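Local coordinates for chitinase A (Cycas revoluta, PDB 4MNK), which probably hydrolyses the beta-1,4 links of chitin as a family 18, class V plant glycosidase, and here holds N-acetylglucosamine units in its binding cleft, at residues N331-D335 with A336-K340; F271-I274 with Q275-I278. One frame throughout, in Å; residues are numbered along the deposited sequence.

Contact 2 comes first along the chain, on helix 271-279 directly after strand 262-270, and contact 1 follows later, where the loop after strand 324-328 turns into helix 337-346. Each is local and closes no long loop: contact 2 spans successive helical turns, contact 1 a turn and a helix start. They lie in series, neither nested nor crossed, with centres about 11 Å apart. They nevertheless touch: Ser272 N lies 2.9 Å from Gln332 O and Ser272 OG 2.8 Å from Ile334 N, both probable hydrogen bonds. This join ties the alpha+beta insertion of class V chitinases, to which helix 271-279 probably belongs, to the end of the TIM barrel, where Gln332 meets a sugar.

Contact 1 (N331-D335 with A336-K340); sequences NQDID and AILPK. With NAG (2-acetamido-2-deoxy-beta-D-glucopyranose), chain B.
The carboxylate of Asp333 faces the start of helix 337-346 and accepts one of its first backbone N-H groups on each oxygen. Its CG stands anti to the backbone N (chi1 -173°), which carries both oxygens toward the first helical turn. Leu338 N meets OD2 on the syn lone pair at 2.8 Å, nearly straight at 165°, whereas Ile337 N reaches OD1 at 3.0 Å from above the carboxylate plane, 37° out of it. The ring of Pro339 comes from the opposite direction, with CD 3.2 Å from the same OD2. A type I turn, closed by Ala336 N on Asp333 O at 2.9 Å, ends on Ala336, the N-cap, three residues after the aspartate. On the outer side, Ile337 CD1 lies 3.8 Å from Asp335 CB. Replacing Asp333 by an alanine would probably leave both N-H groups without these acceptors and the helix start less firmly tied to the turn, whose own backbone bond would remain. One residue earlier, Gln332 NE2 donates to O7 of the N-acetylglucosamine at 2.9 Å, while its OE1 accepts from Ser329 N. The chemistry implies a buried carboxylate, probably kept ionised by the helix start, directly beside a residue that binds sugar.

Contact 2 (F271-I274 with Q275-I278); sequences FSEI and QNFI
Gln275 lays its amide over one face of the Phe271 ring, one helical turn earlier, and this stack is the tight part of the contact. The amide and ring planes are only 14° apart, and NE2 of Gln275 lies 3.2 Å from CZ of Phe271. Closer to the backbone, Gln275 CG makes a CH-pi contact 4.1 Å from the ring centroid, displaced toward the rim. CG is set over the ring by chi1 of Gln275, and the bend at chi2 (-59°) then brings the amide over the same face. The two residues are also joined through their backbones, Gln275 N to Phe271 O at 2.9 Å, the first of four successive i to i+4 bonds that end with Ile278 N on Ile274 O. On another flank, Ile274 CG2 and Ile278 CD1 meet more loosely at 4.1 Å.

The solvent side is held differently. Exposed Glu273 and Asn276 cross with carboxylate and amide planes 78° apart, and Asn276 ND2 donates to Glu273 OE1 at 3.2 Å from well above the carboxylate plane. That length, with both residues exposed, suggests a modest bond; the other end of the amide, OD1, takes Arg279 NH1.

Around the helix, Phe271 reaches Ile337 and Leu338 of helix 337-346, while Ile274 and Ile278 pack on Tyr304 of strand 300-304. Phe277 touches Val300 of that strand and Ala295 of strand 292-297, so the first turn of helix 271-279 abuts the last barrel helix, while its flank rests on strands 292-297 and 300-304.

Contact 1 (N331-D335 with A336-K340)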
ATOM      1  N   ASN A 331       5.274  -1.926  10.542  1.00  6.38           N
ATOM      2  CA  ASN A 331       5.371  -2.823  11.694  1.00  6.56           C
ATOM      3  C   ASN A 331       6.016  -4.165  11.351  1.00  6.80           C
ATOM      4  O   ASN A 331       6.449  -4.890  12.244  1.00  7.20           O
ATOM      5  CB  ASN A 331       3.988  -3.066  12.302  1.00  6.73           C
ATOM      6  CG  ASN A 331       3.043  -3.759  11.339  1.00  6.27           C
ATOM      7  OD1 ASN A 331       2.511  -4.834  11.623  1.00  8.39           O
ATOM      8  ND2 ASN A 331       2.841  -3.153  10.185  1.00  5.09           N
ATOM      9  N   GLN A 332       6.081  -4.488  10.061  1.00  6.75           N
ATOM     10  CA  GLN A 332       6.584  -5.788   9.606  1.00  6.95           C
ATOM     11  C   GLN A 332       8.106  -5.849   9.446  1.00  7.18           C
ATOM     12  O   GLN A 332       8.660  -6.920   9.182  1.00  7.30           O
ATOM     13  CB  GLN A 332       5.899  -6.181   8.299  1.00  6.80           C
ATOM     14  CG  GLN A 332       4.394  -6.379   8.406  1.00  7.69           C
ATOM     15  CD  GLN A 332       3.726  -6.518   7.046  1.00  8.36           C
ATOM     16  OE1 GLN A 332       4.168  -5.927   6.054  1.00  8.68           O
ATOM     17  NE2 GLN A 332       2.655  -7.295   6.993  1.00  9.43           N
ATOM     18  N   ASP A 333       8.766  -4.701   9.591  1.00  7.27           N
ATOM     19  CA  ASP A 333      10.224  -4.604   9.555  1.00  7.59           C
ATOM     20  C   ASP A 333      10.632  -3.803  10.788  1.00  7.92           C
ATOM     21  O   ASP A 333      10.892  -2.595  10.714  1.00  7.74           O
ATOM     22  CB  ASP A 333      10.673  -3.922   8.257  1.00  7.62           C
ATOM     23  CG  ASP A 333      12.186  -3.919   8.061  1.00  7.54           C
ATOM     24  OD1 ASP A 333      12.955  -4.241   8.996  1.00  7.29           O
ATOM     25  OD2 ASP A 333      12.609  -3.575   6.939  1.00  7.72           O
ATOM     26  N   ILE A 334      10.667  -4.485  11.928  1.00  8.60           N
ATOM     27  CA  ILE A 334      10.798  -3.801  13.216  1.00  9.60           C
ATOM     28  C   ILE A 334      12.110  -3.030  13.368  1.00  9.63           C
ATOM     29  O   ILE A 334      12.145  -2.000  14.040  1.00  9.61           O
ATOM     30  CB  ILE A 334      10.513  -4.733  14.432  1.00 10.26           C
ATOM     31  CG1 ILE A 334      11.562  -5.842  14.558  1.00 11.51           C
ATOM     32  CG2 ILE A 334       9.097  -5.311  14.345  1.00 10.56           C
ATOM     33  CD1 ILE A 334      11.540  -6.566  15.896  1.00 13.08           C
ATOM     34  N   ASP A 335      13.170  -3.507  12.718  1.00  9.77           N
ATOM     35  CA  ASP A 335      14.469  -2.834  12.759  1.00 10.28           C
ATOM     36  C   ASP A 335      14.661  -1.833  11.613  1.00  9.78           C
ATOM     37  O   ASP A 335      15.728  -1.229  11.480  1.00 10.08           O
ATOM     38  CB  ASP A 335      15.606  -3.864  12.785  1.00 10.95           C
ATOM     39  CG  ASP A 335      15.639  -4.664  14.077  1.00 12.72           C
ATOM     40  OD1 ASP A 335      15.509  -4.054  15.157  1.00 14.43           O
ATOM     41  OD2 ASP A 335      15.796  -5.901  14.012  1.00 14.78           O
ATOM     42  N   ALA A 336      13.616  -1.662  10.802  1.00  9.23           N
ATOM     43  CA  ALA A 336      13.624  -0.753   9.646  1.00  8.85           C
ATOM     44  C   ALA A 336      14.810  -0.971   8.694  1.00  8.52           C
ATOM     45  O   ALA A 336      15.409  -0.017   8.189  1.00  8.43           O
ATOM     46  CB  ALA A 336      13.536   0.712  10.100  1.00  8.98           C
ATOM     47  N   ILE A 337      15.126  -2.240   8.446  1.00  8.15           N
ATOM     48  CA  ILE A 337      16.223  -2.615   7.559  1.00  8.28           C
ATOM     49  C   ILE A 337      15.951  -2.157   6.125  1.00  7.58           C
ATOM     50  O   ILE A 337      16.791  -1.511   5.494  1.00  7.71           O
ATOM     51  CB  ILE A 337      16.470  -4.150   7.596  1.00  8.37           C
ATOM     52  CG1 ILE A 337      16.751  -4.632   9.030  1.00  9.96           C
ATOM     53  CG2 ILE A 337      17.570  -4.569   6.606  1.00  9.27           C
ATOM     54  CD1 ILE A 337      17.938  -3.968   9.732  1.00 11.82           C
ATOM     55  N   LEU A 338      14.765  -2.478   5.623  1.00  7.09           N
ATOM     56  CA  LEU A 338      14.432  -2.162   4.241  1.00  6.81           C
ATOM     57  C   LEU A 338      14.117  -0.678   4.012  1.00  6.68           C
ATOM     58  O   LEU A 338      14.553  -0.116   3.010  1.00  6.50           O
ATOM     59  CB  LEU A 338      13.347  -3.100   3.702  1.00  6.89           C
ATOM     60  CG  LEU A 338      13.709  -4.590   3.772  1.00  7.00           C
ATOM     61  CD1 LEU A 338      12.581  -5.435   3.225  1.00  7.40           C
ATOM     62  CD2 LEU A 338      15.014  -4.898   3.036  1.00  7.19           C
ATOM     63  N   PRO A 339      13.392  -0.024   4.947  1.00  6.76           N
ATOM     64  CA  PRO A 339      13.271   1.429   4.790  1.00  6.82           C
ATOM     65  C   PRO A 339      14.613   2.177   4.793  1.00  6.88           C
ATOM     66  O   PRO A 339      14.743   3.189   4.106  1.00  6.43           O
ATOM     67  CB  PRO A 339      12.391   1.833   5.978  1.00  6.83           C
ATOM     68  CG  PRO A 339      11.541   0.630   6.209  1.00  7.12           C
ATOM     69  CD  PRO A 339      12.483  -0.522   5.998  1.00  6.74           C
ATOM     70  N   LYS A 340      15.604   1.681   5.534  1.00  7.10           N
ATOM     71  CA  LYS A 340      16.931   2.298   5.536  1.00  7.58           C
ATOM     72  C   LYS A 340      17.634   2.197   4.179  1.00  7.34           C
ATOM     73  O   LYS A 340      18.119   3.199   3.654  1.00  7.29           O
ATOM     74  CB  LYS A 340      17.804   1.731   6.665  1.00  8.01           C
ATOM     75  CG  LYS A 340      19.245   2.256   6.711  1.00  9.40           C
ATOM     76  CD  LYS A 340      19.326   3.769   6.887  1.00 11.04           C
ATOM     77  CE  LYS A 340      20.764   4.217   7.115  1.00 12.00           C
ATOM     78  NZ  LYS A 340      20.988   5.636   6.716  1.00 13.20           N
TER
HETATM   79  C1  NAG B   2      -3.529  -6.471   5.126  1.00 16.76           C
HETATM   80  C2  NAG B   2      -2.673  -7.270   6.102  1.00 16.17           C
HETATM   81  C3  NAG B   2      -3.542  -7.899   7.188  1.00 17.22           C
HETATM   82  C4  NAG B   2      -4.497  -6.885   7.830  1.00 18.43           C
HETATM   83  C5  NAG B   2      -5.161  -5.966   6.791  1.00 18.20           C
HETATM   84  C6  NAG B   2      -5.847  -4.773   7.455  1.00 18.91           C
HETATM   85  C7  NAG B   2      -0.598  -8.209   5.219  1.00 13.09           C
HETATM   86  C8  NAG B   2       0.038  -9.352   4.486  1.00 13.35           C
HETATM   87  N2  NAG B   2      -1.915  -8.296   5.408  1.00 14.38           N
HETATM   88  O3  NAG B   2      -2.702  -8.457   8.175  1.00 17.26           O
HETATM   89  O4  NAG B   2      -5.510  -7.585   8.528  1.00 19.96           O
HETATM   90  O5  NAG B   2      -4.232  -5.472   5.839  1.00 17.18           O
HETATM   91  O6  NAG B   2      -4.887  -3.913   8.033  1.00 19.97           O
HETATM   92  O7  NAG B   2       0.090  -7.265   5.607  1.00 11.93           O

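Contact 2 (F271-I274 with Q275-I278)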
ATOM      1  N   PHE A 271       8.693  -9.382   7.198  1.00  7.35           N
ATOM      2  CA  PHE A 271      10.132  -9.378   6.950  1.00  7.52           C
ATOM      3  C   PHE A 271      10.922  -9.749   8.205  1.00  7.55           C
ATOM      4  O   PHE A 271      11.867 -10.532   8.134  1.00  7.66           O
ATOM      5  CB  PHE A 271      10.595  -8.026   6.405  1.00  7.58           C
ATOM      6  CG  PHE A 271      12.062  -7.976   6.087  1.00  8.19           C
ATOM      7  CD1 PHE A 271      12.943  -7.287   6.911  1.00  8.98           C
ATOM      8  CD2 PHE A 271      12.565  -8.631   4.967  1.00  8.73           C
ATOM      9  CE1 PHE A 271      14.303  -7.245   6.619  1.00  9.85           C
ATOM     10  CE2 PHE A 271      13.926  -8.595   4.667  1.00  9.44           C
ATOM     11  CZ  PHE A 271      14.792  -7.898   5.495  1.00  9.81           C
ATOM     12  N   SER A 272      10.526  -9.196   9.351  1.00  7.46           N
ATOM     13  CA  SER A 272      11.190  -9.504  10.616  1.00  7.63           C
ATOM     14  C   SER A 272      11.122 -10.999  10.948  1.00  7.66           C
ATOM     15  O   SER A 272      12.111 -11.585  11.397  1.00  7.69           O
ATOM     16  CB  SER A 272      10.620  -8.655  11.753  1.00  7.71           C
ATOM     17  OG  SER A 272      10.910  -7.286  11.533  1.00  8.50           O
ATOM     18  N   GLU A 273       9.972 -11.619  10.701  1.00  7.75           N
ATOM     19  CA  GLU A 273       9.840 -13.059  10.905  1.00  8.27           C
ATOM     20  C   GLU A 273      10.652 -13.859   9.883  1.00  7.98           C
ATOM     21  O   GLU A 273      11.156 -14.934  10.199  1.00  8.13           O
ATOM     22  CB  GLU A 273       8.373 -13.498  10.922  1.00  8.83           C
ATOM     23  CG  GLU A 273       7.584 -13.048  12.162  1.00 11.27           C
ATOM     24  CD  GLU A 273       8.107 -13.625  13.483  1.00 14.24           C
ATOM     25  OE1 GLU A 273       8.850 -14.632  13.471  1.00 15.78           O
ATOM     26  OE2 GLU A 273       7.760 -13.065  14.546  1.00 15.97           O
ATOM     27  N   ILE A 274      10.790 -13.326   8.671  1.00  7.49           N
ATOM     28  CA  ILE A 274      11.643 -13.940   7.651  1.00  7.35           C
ATOM     29  C   ILE A 274      13.113 -13.896   8.075  1.00  7.52           C
ATOM     30  O   ILE A 274      13.850 -14.862   7.868  1.00  7.43           O
ATOM     31  CB  ILE A 274      11.428 -13.294   6.260  1.00  7.14           C
ATOM     32  CG1 ILE A 274      10.007 -13.589   5.768  1.00  7.15           C
ATOM     33  CG2 ILE A 274      12.464 -13.799   5.252  1.00  7.11           C
ATOM     34  CD1 ILE A 274       9.548 -12.737   4.600  1.00  7.44           C
ATOM     35  N   GLN A 275      13.530 -12.792   8.692  1.00  7.72           N
ATOM     36  CA  GLN A 275      14.877 -12.701   9.261  1.00  8.06           C
ATOM     37  C   GLN A 275      15.098 -13.751  10.352  1.00  8.10           C
ATOM     38  O   GLN A 275      16.162 -14.375  10.410  1.00  8.12           O
ATOM     39  CB  GLN A 275      15.167 -11.293   9.797  1.00  8.35           C
ATOM     40  CG  GLN A 275      15.071 -10.181   8.752  1.00  9.43           C
ATOM     41  CD  GLN A 275      16.031 -10.375   7.594  1.00 11.35           C
ATOM     42  OE1 GLN A 275      17.217 -10.063   7.695  1.00 13.16           O
ATOM     43  NE2 GLN A 275      15.518 -10.883   6.479  1.00 12.36           N
ATOM     44  N   ASN A 276      14.090 -13.952  11.200  1.00  8.03           N
ATOM     45  CA  ASN A 276      14.123 -15.015  12.208  1.00  8.45           C
ATOM     46  C   ASN A 276      14.224 -16.394  11.555  1.00  8.05           C
ATOM     47  O   ASN A 276      14.985 -17.249  12.009  1.00  8.06           O
ATOM     48  CB  ASN A 276      12.882 -14.956  13.107  1.00  8.98           C
ATOM     49  CG  ASN A 276      12.812 -13.688  13.947  1.00 10.11           C
ATOM     50  OD1 ASN A 276      13.811 -12.998  14.154  1.00 12.20           O
ATOM     51  ND2 ASN A 276      11.619 -13.385  14.445  1.00 11.91           N
ATOM     52  N   PHE A 277      13.458 -16.587  10.482  1.00  7.67           N
ATOM     53  CA  PHE A 277      13.446 -17.821   9.694  1.00  7.56           C
ATOM     54  C   PHE A 277      14.854 -18.148   9.190  1.00  7.43           C
ATOM     55  O   PHE A 277      15.329 -19.279   9.343  1.00  7.45           O
ATOM     56  CB  PHE A 277      12.449 -17.640   8.541  1.00  7.52           C
ATOM     57  CG  PHE A 277      12.172 -18.881   7.728  1.00  7.41           C
ATOM     58  CD1 PHE A 277      12.161 -18.802   6.338  1.00  7.51           C
ATOM     59  CD2 PHE A 277      11.869 -20.103   8.330  1.00  7.75           C
ATOM     60  CE1 PHE A 277      11.877 -19.922   5.555  1.00  7.76           C
ATOM     61  CE2 PHE A 277      11.586 -21.230   7.554  1.00  8.26           C
ATOM     62  CZ  PHE A 277      11.593 -21.137   6.165  1.00  7.97           C
ATOM     63  N   ILE A 278      15.529 -17.144   8.630  1.00  7.54           N
ATOM     64  CA  ILE A 278      16.897 -17.291   8.126  1.00  7.83           C
ATOM     65  C   ILE A 278      17.897 -17.566   9.260  1.00  7.99           C
ATOM     66  O   ILE A 278      18.737 -18.464   9.149  1.00  7.91           O
ATOM     67  CB  ILE A 278      17.324 -16.054   7.286  1.00  7.91           C
ATOM     68  CG1 ILE A 278      16.479 -15.956   6.009  1.00  8.19           C
ATOM     69  CG2 ILE A 278      18.810 -16.109   6.935  1.00  8.47           C
ATOM     70  CD1 ILE A 278      16.482 -14.585   5.360  1.00  8.87           C
TER